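Local atomic coordinates of fructose-bisphosphate aldolase (Plasmodium falciparum, PDB entry 4TR9), a protein that belongs to the class I fructose-bisphosphate aldolase family and adopts a TIM-barrel fold of parallel strands surrounded by helices. Residues Y144-V158 / C185-L199. Residues are numbered along the deposited sequence; the frame is centred on the assembly and turned at random.
Sequences YKAGARFAKWRTVLV and CQQNRLVPIVEPEIL. With 38D (N'-[(E)-(2,4-dichlorophenyl)methylidene]-3,4-dihydroxybenzohydrazide), chain K.
R154 and E197 join across two neighbouring parallel strands of the TIM barrel, 150-157 and 191-198, whose axes approach to 4.6 Å. Helix 168-187 links them in a beta-alpha-beta unit, and a ladder of backbone bonds, including A151 N to V191 O (2.8 Å) and T155 N to E195 O but interrupted near W153, fixes the register. Followed outward, R154 leaves the strand with CG anti to its backbone N (chi1 174°) and runs extended to NE. CB lies 3.4 Å from E195 OE1, and CG the same distance from E195 OE2; CD touches both that oxygen and O03 of the bound 38D. NE then donates to E197 OE1 at 2.7 Å, nearly along the C-O axis of the carboxylate, while NH1 adds a weak bond to the same oxygen. The carboxylate and guanidinium planes are turned 64° apart, which excludes a flat two-pronged pairing. E195 OE1 forms a long ion pair with K152 NZ (3.6 Å), R154 NE to E195 OE2 is likewise long, and K152 NZ has a salt bridge to D40. At the other end, the R189 guanidinium stacks over one face of the Y144 ring, planes 18° apart, its CZ 4.1 Å from the ring centroid in a cation-pi contact; R149 NH2 covers the opposite face. Read across the strands, K152, E195, R154 and E197 thus alternate in charge beside 38D, the guanidinium held through NE by E197 while its aliphatic stem lies along E195.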
ATOM      1  N   TYR A 144      16.921  29.243   5.557  1.00 42.12           N
ATOM      2  CA  TYR A 144      16.266  30.225   4.697  1.00 44.32           C
ATOM      3  C   TYR A 144      16.746  31.635   5.009  1.00 47.87           C
ATOM      4  O   TYR A 144      17.046  32.414   4.104  1.00 51.79           O
ATOM      5  CB  TYR A 144      14.745  30.146   4.847  1.00 40.10           C
ATOM      6  CG  TYR A 144      13.989  31.050   3.897  1.00 41.27           C
ATOM      7  CD1 TYR A 144      13.635  30.612   2.628  1.00 35.32           C
ATOM      8  CD2 TYR A 144      13.630  32.339   4.269  1.00 46.79           C
ATOM      9  CE1 TYR A 144      12.946  31.432   1.755  1.00 36.49           C
ATOM     10  CE2 TYR A 144      12.941  33.168   3.403  1.00 44.30           C
ATOM     11  CZ  TYR A 144      12.601  32.709   2.148  1.00 45.19           C
ATOM     12  OH  TYR A 144      11.915  33.527   1.280  1.00 48.11           O
ATOM     13  N   LYS A 145      16.817  31.957   6.296  1.00 30.79           N
ATOM     14  CA  LYS A 145      17.241  33.280   6.731  1.00 39.72           C
ATOM     15  C   LYS A 145      18.730  33.473   6.461  1.00 42.04           C
ATOM     16  O   LYS A 145      19.216  34.601   6.374  1.00 54.60           O
ATOM     17  CB  LYS A 145      16.934  33.483   8.216  1.00 51.24           C
ATOM     18  CG  LYS A 145      16.741  34.937   8.617  1.00 67.28           C
ATOM     19  CD  LYS A 145      16.352  35.064  10.082  1.00 82.01           C
ATOM     20  CE  LYS A 145      17.522  34.742  10.997  1.00 96.27           C
ATOM     21  NZ  LYS A 145      18.637  35.717  10.832  1.00100.39           N
ATOM     22  N   ALA A 146      19.447  32.362   6.325  1.00 35.20           N
ATOM     23  CA  ALA A 146      20.872  32.395   6.023  1.00 37.98           C
ATOM     24  C   ALA A 146      21.111  32.649   4.539  1.00 43.45           C
ATOM     25  O   ALA A 146      22.184  33.105   4.144  1.00 52.75           O
ATOM     26  CB  ALA A 146      21.536  31.098   6.452  1.00 33.85           C
ATOM     27  N   GLY A 147      20.110  32.346   3.718  1.00 52.04           N
ATOM     28  CA  GLY A 147      20.203  32.596   2.291  1.00 47.65           C
ATOM     29  C   GLY A 147      19.833  31.409   1.422  1.00 40.65           C
ATOM     30  O   GLY A 147      19.722  31.539   0.203  1.00 43.04           O
ATOM     31  N   ALA A 148      19.642  30.248   2.043  1.00 46.93           N
ATOM     32  CA  ALA A 148      19.298  29.039   1.301  1.00 40.68           C
ATOM     33  C   ALA A 148      17.881  29.120   0.745  1.00 35.07           C
ATOM     34  O   ALA A 148      16.974  29.631   1.403  1.00 34.97           O
ATOM     35  CB  ALA A 148      19.453  27.812   2.185  1.00 36.05           C
ATOM     36  N   ARG A 149      17.694  28.612  -0.469  1.00 36.61           N
ATOM     37  CA  ARG A 149      16.388  28.642  -1.116  1.00 34.35           C
ATOM     38  C   ARG A 149      15.962  27.258  -1.595  1.00 31.90           C
ATOM     39  O   ARG A 149      14.832  27.072  -2.053  1.00 33.26           O
ATOM     40  CB  ARG A 149      16.393  29.628  -2.285  1.00 37.05           C
ATOM     41  CG  ARG A 149      16.434  31.087  -1.856  1.00 36.52           C
ATOM     42  CD  ARG A 149      15.209  31.440  -1.029  1.00 43.83           C
ATOM     43  NE  ARG A 149      15.245  32.816  -0.541  1.00 50.41           N
ATOM     44  CZ  ARG A 149      15.729  33.177   0.644  1.00 55.83           C
ATOM     45  NH1 ARG A 149      15.718  34.453   1.005  1.00 62.64           N
ATOM     46  NH2 ARG A 149      16.223  32.264   1.469  1.00 48.33           N
ATOM     47  N   PHE A 150      16.866  26.289  -1.496  1.00 34.25           N
ATOM     48  CA  PHE A 150      16.520  24.903  -1.791  1.00 32.96           C
ATOM     49  C   PHE A 150      17.381  23.945  -0.971  1.00 33.67           C
ATOM     50  O   PHE A 150      18.493  24.285  -0.569  1.00 39.95           O
ATOM     51  CB  PHE A 150      16.651  24.613  -3.294  1.00 31.73           C
ATOM     52  CG  PHE A 150      18.068  24.587  -3.805  1.00 30.44           C
ATOM     53  CD1 PHE A 150      18.761  23.392  -3.907  1.00 26.48           C
ATOM     54  CD2 PHE A 150      18.693  25.754  -4.217  1.00 30.76           C
ATOM     55  CE1 PHE A 150      20.058  23.361  -4.390  1.00 30.44           C
ATOM     56  CE2 PHE A 150      19.990  25.729  -4.703  1.00 29.33           C
ATOM     57  CZ  PHE A 150      20.672  24.531  -4.789  1.00 30.98           C
ATOM     58  N   ALA A 151      16.854  22.751  -0.714  1.00 37.82           N
ATOM     59  CA  ALA A 151      17.537  21.785   0.140  1.00 40.10           C
ATOM     60  C   ALA A 151      17.794  20.465  -0.580  1.00 37.82           C
ATOM     61  O   ALA A 151      17.280  20.233  -1.674  1.00 35.07           O
ATOM     62  CB  ALA A 151      16.731  21.544   1.408  1.00 37.16           C
ATOM     63  N   LYS A 152      18.590  19.602   0.044  1.00 37.02           N
ATOM     64  CA  LYS A 152      18.923  18.307  -0.540  1.00 36.41           C
ATOM     65  C   LYS A 152      18.934  17.204   0.521  1.00 35.87           C
ATOM     66  O   LYS A 152      19.216  17.457   1.691  1.00 41.69           O
ATOM     67  CB  LYS A 152      20.276  18.373  -1.246  1.00 36.43           C
ATOM     68  CG  LYS A 152      20.440  17.353  -2.360  1.00 45.01           C
ATOM     69  CD  LYS A 152      21.837  16.772  -2.359  1.00 50.43           C
ATOM     70  CE  LYS A 152      22.124  16.091  -1.035  1.00 51.56           C
ATOM     71  NZ  LYS A 152      23.478  15.486  -1.003  1.00 68.19           N
ATOM     72  N   TRP A 153      18.637  15.980   0.093  1.00 32.58           N
ATOM     73  CA  TRP A 153      18.479  14.845   0.997  1.00 40.17           C
ATOM     74  C   TRP A 153      18.800  13.563   0.239  1.00 39.48           C
ATOM     75  O   TRP A 153      18.016  13.114  -0.595  1.00 35.03           O
ATOM     76  CB  TRP A 153      17.052  14.825   1.557  1.00 43.06           C
ATOM     77  CG  TRP A 153      16.651  13.648   2.419  1.00 41.12           C
ATOM     78  CD1 TRP A 153      16.530  12.345   2.029  1.00 41.72           C
ATOM     79  CD2 TRP A 153      16.243  13.692   3.793  1.00 41.47           C
ATOM     80  NE1 TRP A 153      16.106  11.571   3.082  1.00 42.84           N
ATOM     81  CE2 TRP A 153      15.920  12.374   4.176  1.00 46.31           C
ATOM     82  CE3 TRP A 153      16.138  14.714   4.743  1.00 40.04           C
ATOM     83  CZ2 TRP A 153      15.494  12.052   5.465  1.00 47.72           C
ATOM     84  CZ3 TRP A 153      15.714  14.393   6.023  1.00 45.47           C
ATOM     85  CH2 TRP A 153      15.397  13.073   6.372  1.00 47.59           C
ATOM     86  N   ARG A 154      19.960  12.982   0.526  1.00 34.85           N
ATOM     87  CA  ARG A 154      20.451  11.837  -0.236  1.00 33.31           C
ATOM     88  C   ARG A 154      20.110  10.495   0.406  1.00 38.40           C
ATOM     89  O   ARG A 154      20.440  10.245   1.564  1.00 41.16           O
ATOM     90  CB  ARG A 154      21.965  11.942  -0.425  1.00 42.52           C
ATOM     91  CG  ARG A 154      22.598  10.731  -1.092  1.00 45.22           C
ATOM     92  CD  ARG A 154      24.077  10.965  -1.347  1.00 55.57           C
ATOM     93  NE  ARG A 154      24.733   9.801  -1.934  1.00 55.27           N
ATOM     94  CZ  ARG A 154      25.417   8.897  -1.239  1.00 67.05           C
ATOM     95  NH1 ARG A 154      25.982   7.870  -1.857  1.00 68.10           N
ATOM     96  NH2 ARG A 154      25.534   9.021   0.077  1.00 73.98           N
ATOM     97  N   THR A 155      19.450   9.635  -0.363  1.00 42.28           N
ATOM     98  CA  THR A 155      19.162   8.274   0.071  1.00 36.58           C
ATOM     99  C   THR A 155      19.851   7.293  -0.870  1.00 37.41           C
ATOM    100  O   THR A 155      20.061   7.596  -2.045  1.00 36.21           O
ATOM    101  CB  THR A 155      17.650   7.993   0.107  1.00 40.68           C
ATOM    102  OG1 THR A 155      16.952   9.167   0.540  1.00 57.16           O
ATOM    103  CG2 THR A 155      17.344   6.847   1.059  1.00 51.13           C
ATOM    104  N   VAL A 156      20.205   6.120  -0.356  1.00 30.03           N
ATOM    105  CA  VAL A 156      20.986   5.162  -1.130  1.00 33.51           C
ATOM    106  C   VAL A 156      20.322   3.790  -1.218  1.00 37.71           C
ATOM    107  O   VAL A 156      19.931   3.210  -0.205  1.00 34.60           O
ATOM    108  CB  VAL A 156      22.399   4.997  -0.532  1.00 38.38           C
ATOM    109  CG1 VAL A 156      23.129   3.836  -1.185  1.00 44.06           C
ATOM    110  CG2 VAL A 156      23.191   6.286  -0.685  1.00 41.35           C
ATOM    111  N   LEU A 157      20.194   3.282  -2.441  1.00 38.99           N
ATOM    112  CA  LEU A 157      19.701   1.928  -2.671  1.00 38.42           C
ATOM    113  C   LEU A 157      20.761   1.095  -3.386  1.00 40.72           C
ATOM    114  O   LEU A 157      21.565   1.622  -4.154  1.00 47.24           O
ATOM    115  CB  LEU A 157      18.406   1.943  -3.488  1.00 34.43           C
ATOM    116  CG  LEU A 157      17.197   2.674  -2.899  1.00 35.66           C
ATOM    117  CD1 LEU A 157      17.173   4.135  -3.330  1.00 36.86           C
ATOM    118  CD2 LEU A 157      15.906   1.972  -3.291  1.00 43.96           C
ATOM    119  N   VAL A 158      20.753  -0.208  -3.132  1.00 39.02           N
ATOM    120  CA  VAL A 158      21.739  -1.109  -3.717  1.00 36.98           C
ATOM    121  C   VAL A 158      21.065  -2.145  -4.611  1.00 44.26           C
ATOM    122  O   VAL A 158      20.039  -2.713  -4.241  1.00 50.31           O
ATOM    123  CB  VAL A 158      22.555  -1.831  -2.622  1.00 48.59           C
ATOM    124  CG1 VAL A 158      23.529  -2.825  -3.236  1.00 53.21           C
ATOM    125  CG2 VAL A 158      23.292  -0.821  -1.756  1.00 59.17           C
ATOM    126  N   CYS A 185      10.271  20.759   3.893  1.00 40.15           N
ATOM    127  CA  CYS A 185      10.992  21.829   3.209  1.00 35.00           C
ATOM    128  C   CYS A 185      10.043  22.804   2.524  1.00 35.99           C
ATOM    129  O   CYS A 185      10.200  24.020   2.641  1.00 40.81           O
ATOM    130  CB  CYS A 185      11.966  21.248   2.184  1.00 26.29           C
ATOM    131  SG  CYS A 185      13.372  20.385   2.911  1.00 43.48           S
ATOM    132  N   GLN A 186       9.060  22.267   1.808  1.00 34.73           N
ATOM    133  CA  GLN A 186       8.083  23.095   1.110  1.00 39.45           C
ATOM    134  C   GLN A 186       7.267  23.923   2.097  1.00 39.48           C
ATOM    135  O   GLN A 186       6.868  25.047   1.798  1.00 42.15           O
ATOM    136  CB  GLN A 186       7.159  22.230   0.250  1.00 33.13           C
ATOM    137  CG  GLN A 186       7.871  21.535  -0.898  1.00 28.28           C
ATOM    138  CD  GLN A 186       6.919  20.861  -1.862  1.00 32.53           C
ATOM    139  OE1 GLN A 186       5.782  20.542  -1.511  1.00 34.63           O
ATOM    140  NE2 GLN A 186       7.375  20.646  -3.091  1.00 25.98           N
ATOM    141  N   GLN A 187       7.031  23.361   3.277  1.00 33.09           N
ATOM    142  CA  GLN A 187       6.316  24.064   4.333  1.00 37.71           C
ATOM    143  C   GLN A 187       7.109  25.281   4.797  1.00 40.97           C
ATOM    144  O   GLN A 187       6.537  26.303   5.175  1.00 39.54           O
ATOM    145  CB  GLN A 187       6.048  23.129   5.515  1.00 39.66           C
ATOM    146  CG  GLN A 187       5.150  23.721   6.587  1.00 42.68           C
ATOM    147  CD  GLN A 187       5.089  22.862   7.835  1.00 61.17           C
ATOM    148  OE1 GLN A 187       6.077  22.235   8.220  1.00 64.64           O
ATOM    149  NE2 GLN A 187       3.926  22.827   8.473  1.00 67.54           N
ATOM    150  N   ASN A 188       8.433  25.164   4.755  1.00 36.41           N
ATOM    151  CA  ASN A 188       9.311  26.233   5.214  1.00 38.71           C
ATOM    152  C   ASN A 188      10.023  26.946   4.068  1.00 45.04           C
ATOM    153  O   ASN A 188      11.163  27.384   4.214  1.00 46.45           O
ATOM    154  CB  ASN A 188      10.338  25.678   6.203  1.00 44.46           C
ATOM    155  CG  ASN A 188       9.694  25.113   7.454  1.00 45.77           C
ATOM    156  OD1 ASN A 188       9.397  25.846   8.397  1.00 53.65           O
ATOM    157  ND2 ASN A 188       9.473  23.802   7.469  1.00 44.63           N
ATOM    158  N   ARG A 189       9.341  27.047   2.930  1.00 41.76           N
ATOM    159  CA  ARG A 189       9.815  27.824   1.785  1.00 44.45           C
ATOM    160  C   ARG A 189      11.173  27.366   1.249  1.00 38.26           C
ATOM    161  O   ARG A 189      12.034  28.189   0.938  1.00 43.14           O
ATOM    162  CB  ARG A 189       9.882  29.309   2.156  1.00 48.49           C
ATOM    163  CG  ARG A 189       8.547  29.898   2.586  1.00 51.00           C
ATOM    164  CD  ARG A 189       8.706  31.315   3.121  1.00 56.21           C
ATOM    165  NE  ARG A 189       9.459  31.347   4.371  1.00 73.62           N
ATOM    166  CZ  ARG A 189       9.760  32.458   5.034  1.00 87.46           C
ATOM    167  NH1 ARG A 189      10.449  32.392   6.166  1.00 88.88           N
ATOM    168  NH2 ARG A 189       9.373  33.638   4.568  1.00 88.49           N
ATOM    169  N   LEU A 190      11.358  26.054   1.135  1.00 40.78           N
ATOM    170  CA  LEU A 190      12.573  25.499   0.543  1.00 38.73           C
ATOM    171  C   LEU A 190      12.239  24.440  -0.500  1.00 38.09           C
ATOM    172  O   LEU A 190      11.438  23.541  -0.246  1.00 35.75           O
ATOM    173  CB  LEU A 190      13.482  24.899   1.618  1.00 40.17           C
ATOM    174  CG  LEU A 190      14.185  25.856   2.581  1.00 47.45           C
ATOM    175  CD1 LEU A 190      15.101  25.084   3.519  1.00 43.36           C
ATOM    176  CD2 LEU A 190      14.967  26.916   1.821  1.00 49.68           C
ATOM    177  N   VAL A 191      12.855  24.550  -1.674  1.00 38.06           N
ATOM    178  CA  VAL A 191      12.656  23.571  -2.736  1.00 36.27           C
ATOM    179  C   VAL A 191      13.430  22.291  -2.440  1.00 35.69           C
ATOM    180  O   VAL A 191      14.657  22.305  -2.361  1.00 35.26           O
ATOM    181  CB  VAL A 191      13.088  24.122  -4.108  1.00 33.79           C
ATOM    182  CG1 VAL A 191      13.082  23.016  -5.152  1.00 28.89           C
ATOM    183  CG2 VAL A 191      12.181  25.266  -4.528  1.00 36.16           C
ATOM    184  N   PRO A 192      12.710  21.176  -2.268  1.00 34.85           N
ATOM    185  CA  PRO A 192      13.362  19.907  -1.941  1.00 37.56           C
ATOM    186  C   PRO A 192      13.924  19.187  -3.162  1.00 44.17           C
ATOM    187  O   PRO A 192      13.210  18.980  -4.145  1.00 37.45           O
ATOM    188  CB  PRO A 192      12.233  19.096  -1.306  1.00 36.16           C
ATOM    189  CG  PRO A 192      10.999  19.602  -1.973  1.00 33.75           C
ATOM    190  CD  PRO A 192      11.241  21.059  -2.277  1.00 36.04           C
ATOM    191  N   ILE A 193      15.198  18.819  -3.099  1.00 42.08           N
ATOM    192  CA  ILE A 193      15.792  17.975  -4.127  1.00 33.89           C
ATOM    193  C   ILE A 193      15.737  16.521  -3.674  1.00 42.35           C
ATOM    194  O   ILE A 193      16.491  16.102  -2.794  1.00 42.15           O
ATOM    195  CB  ILE A 193      17.244  18.376  -4.436  1.00 34.10           C
ATOM    196  CG1 ILE A 193      17.291  19.786  -5.025  1.00 40.26           C
ATOM    197  CG2 ILE A 193      17.874  17.388  -5.401  1.00 40.19           C
ATOM    198  CD1 ILE A 193      18.662  20.197  -5.511  1.00 36.00           C
ATOM    199  N   VAL A 194      14.825  15.761  -4.270  1.00 40.89           N
ATOM    200  CA  VAL A 194      14.639  14.361  -3.913  1.00 38.89           C
ATOM    201  C   VAL A 194      15.692  13.489  -4.584  1.00 39.86           C
ATOM    202  O   VAL A 194      15.731  13.382  -5.808  1.00 40.23           O
ATOM    203  CB  VAL A 194      13.236  13.869  -4.305  1.00 33.56           C
ATOM    204  CG1 VAL A 194      13.064  12.404  -3.936  1.00 38.05           C
ATOM    205  CG2 VAL A 194      12.172  14.724  -3.635  1.00 28.12           C
ATOM    206  N   GLU A 195      16.546  12.868  -3.776  1.00 29.07           N
ATOM    207  CA  GLU A 195      17.639  12.062  -4.307  1.00 32.90           C
ATOM    208  C   GLU A 195      17.559  10.606  -3.855  1.00 32.66           C
ATOM    209  O   GLU A 195      18.098  10.244  -2.809  1.00 34.83           O
ATOM    210  CB  GLU A 195      18.988  12.661  -3.897  1.00 37.24           C
ATOM    211  CG  GLU A 195      20.196  11.935  -4.474  1.00 35.25           C
ATOM    212  CD  GLU A 195      21.510  12.523  -4.003  1.00 48.37           C
ATOM    213  OE1 GLU A 195      21.486  13.590  -3.353  1.00 50.47           O
ATOM    214  OE2 GLU A 195      22.569  11.919  -4.280  1.00 54.50           O
ATOM    215  N   PRO A 196      16.866   9.768  -4.640  1.00 32.67           N
ATOM    216  CA  PRO A 196      16.862   8.319  -4.426  1.00 34.24           C
ATOM    217  C   PRO A 196      17.965   7.638  -5.232  1.00 35.24           C
ATOM    218  O   PRO A 196      17.676   6.932  -6.198  1.00 41.00           O
ATOM    219  CB  PRO A 196      15.479   7.904  -4.924  1.00 34.52           C
ATOM    220  CG  PRO A 196      15.195   8.874  -6.026  1.00 34.39           C
ATOM    221  CD  PRO A 196      15.884  10.172  -5.662  1.00 30.26           C
ATOM    222  N   GLU A 197      19.217   7.854  -4.839  1.00 32.83           N
ATOM    223  CA  GLU A 197      20.347   7.336  -5.600  1.00 37.91           C
ATOM    224  C   GLU A 197      20.448   5.818  -5.540  1.00 42.42           C
ATOM    225  O   GLU A 197      20.543   5.230  -4.463  1.00 43.93           O
ATOM    226  CB  GLU A 197      21.659   7.948  -5.108  1.00 41.29           C
ATOM    227  CG  GLU A 197      22.881   7.416  -5.845  1.00 50.22           C
ATOM    228  CD  GLU A 197      24.184   7.955  -5.292  1.00 57.56           C
ATOM    229  OE1 GLU A 197      24.143   8.722  -4.307  1.00 55.56           O
ATOM    230  OE2 GLU A 197      25.250   7.609  -5.843  1.00 61.44           O
ATOM    231  N   ILE A 198      20.427   5.193  -6.712  1.00 34.65           N
ATOM    232  CA  ILE A 198      20.681   3.766  -6.826  1.00 38.25           C
ATOM    233  C   ILE A 198      22.124   3.540  -7.263  1.00 42.10           C
ATOM    234  O   ILE A 198      22.523   3.959  -8.350  1.00 49.27           O
ATOM    235  CB  ILE A 198      19.727   3.097  -7.827  1.00 41.63           C
ATOM    236  CG1 ILE A 198      18.275   3.262  -7.373  1.00 34.23           C
ATOM    237  CG2 ILE A 198      20.070   1.629  -7.980  1.00 40.45           C
ATOM    238  CD1 ILE A 198      17.273   2.618  -8.300  1.00 38.58           C
ATOM    239  N   LEU A 199      22.902   2.884  -6.408  1.00 36.06           N
ATOM    240  CA  LEU A 199      24.314   2.638  -6.686  1.00 43.21           C
ATOM    241  C   LEU A 199      24.507   1.759  -7.918  1.00 45.63           C
ATOM    242  O   LEU A 199      23.754   0.811  -8.140  1.00 50.64           O
ATOM    243  CB  LEU A 199      24.990   1.990  -5.477  1.00 48.89           C
ATOM    244  CG  LEU A 199      25.019   2.820  -4.195  1.00 50.63           C
ATOM    245  CD1 LEU A 199      25.786   2.093  -3.102  1.00 58.06           C
ATOM    246  CD2 LEU A 199      25.624   4.189  -4.461  1.00 52.40           C
TER
HETATM  247  N12 38D K 401      29.262  10.525   1.359  0.85 78.90           N
HETATM  248  C13 38D K 401      29.924   9.593   0.490  0.85 78.90           C
HETATM  249  C15 38D K 401      30.947   8.607   2.541  0.85 78.90           C
HETATM  250  C17 38D K 401      31.574   6.300   2.682  0.85 78.90           C
HETATM  251  C20 38D K 401      30.598   7.136   0.659  0.85 78.90           C
HETATM  252  C01 38D K 401      26.992  12.920  -1.425  0.85 78.90           C
HETATM  253  C02 38D K 401      26.302  13.666  -2.380  0.85 78.90           C
HETATM  254  O03 38D K 401      25.699  13.047  -3.497  0.85 78.90           O
HETATM  255  C04 38D K 401      26.206  15.043  -2.233  0.85 78.90           C
HETATM  256  C05 38D K 401      26.790  15.669  -1.146  0.85 78.90           C
HETATM  257  C06 38D K 401      27.474  14.930  -0.197  0.85 78.90           C
HETATM  258  O07 38D K 401      25.514  15.822  -3.188  0.85 78.90           O
HETATM  259  C08 38D K 401      27.567  13.562  -0.334  0.85 78.90           C
HETATM  260  C09 38D K 401      28.343  12.781   0.731  0.85 78.90           C
HETATM  261  O10 38D K 401      28.767  13.359   1.725  0.85 78.90           O
HETATM  262  N11 38D K 401      28.557  11.378   0.508  0.85 78.90           N
HETATM  263  C14 38D K 401      30.502   8.403   1.249  0.85 78.90           C
HETATM  264  C16 38D K 401      31.483   7.554   3.265  0.85 78.90           C
HETATM  265 CL1  38D K 401      32.251   4.995   3.613  0.85 78.90          CL
HETATM  266  C19 38D K 401      31.136   6.082   1.387  0.85 78.90           C
HETATM  267 CL2  38D K 401      30.052   6.841  -0.970  0.85 78.90          CL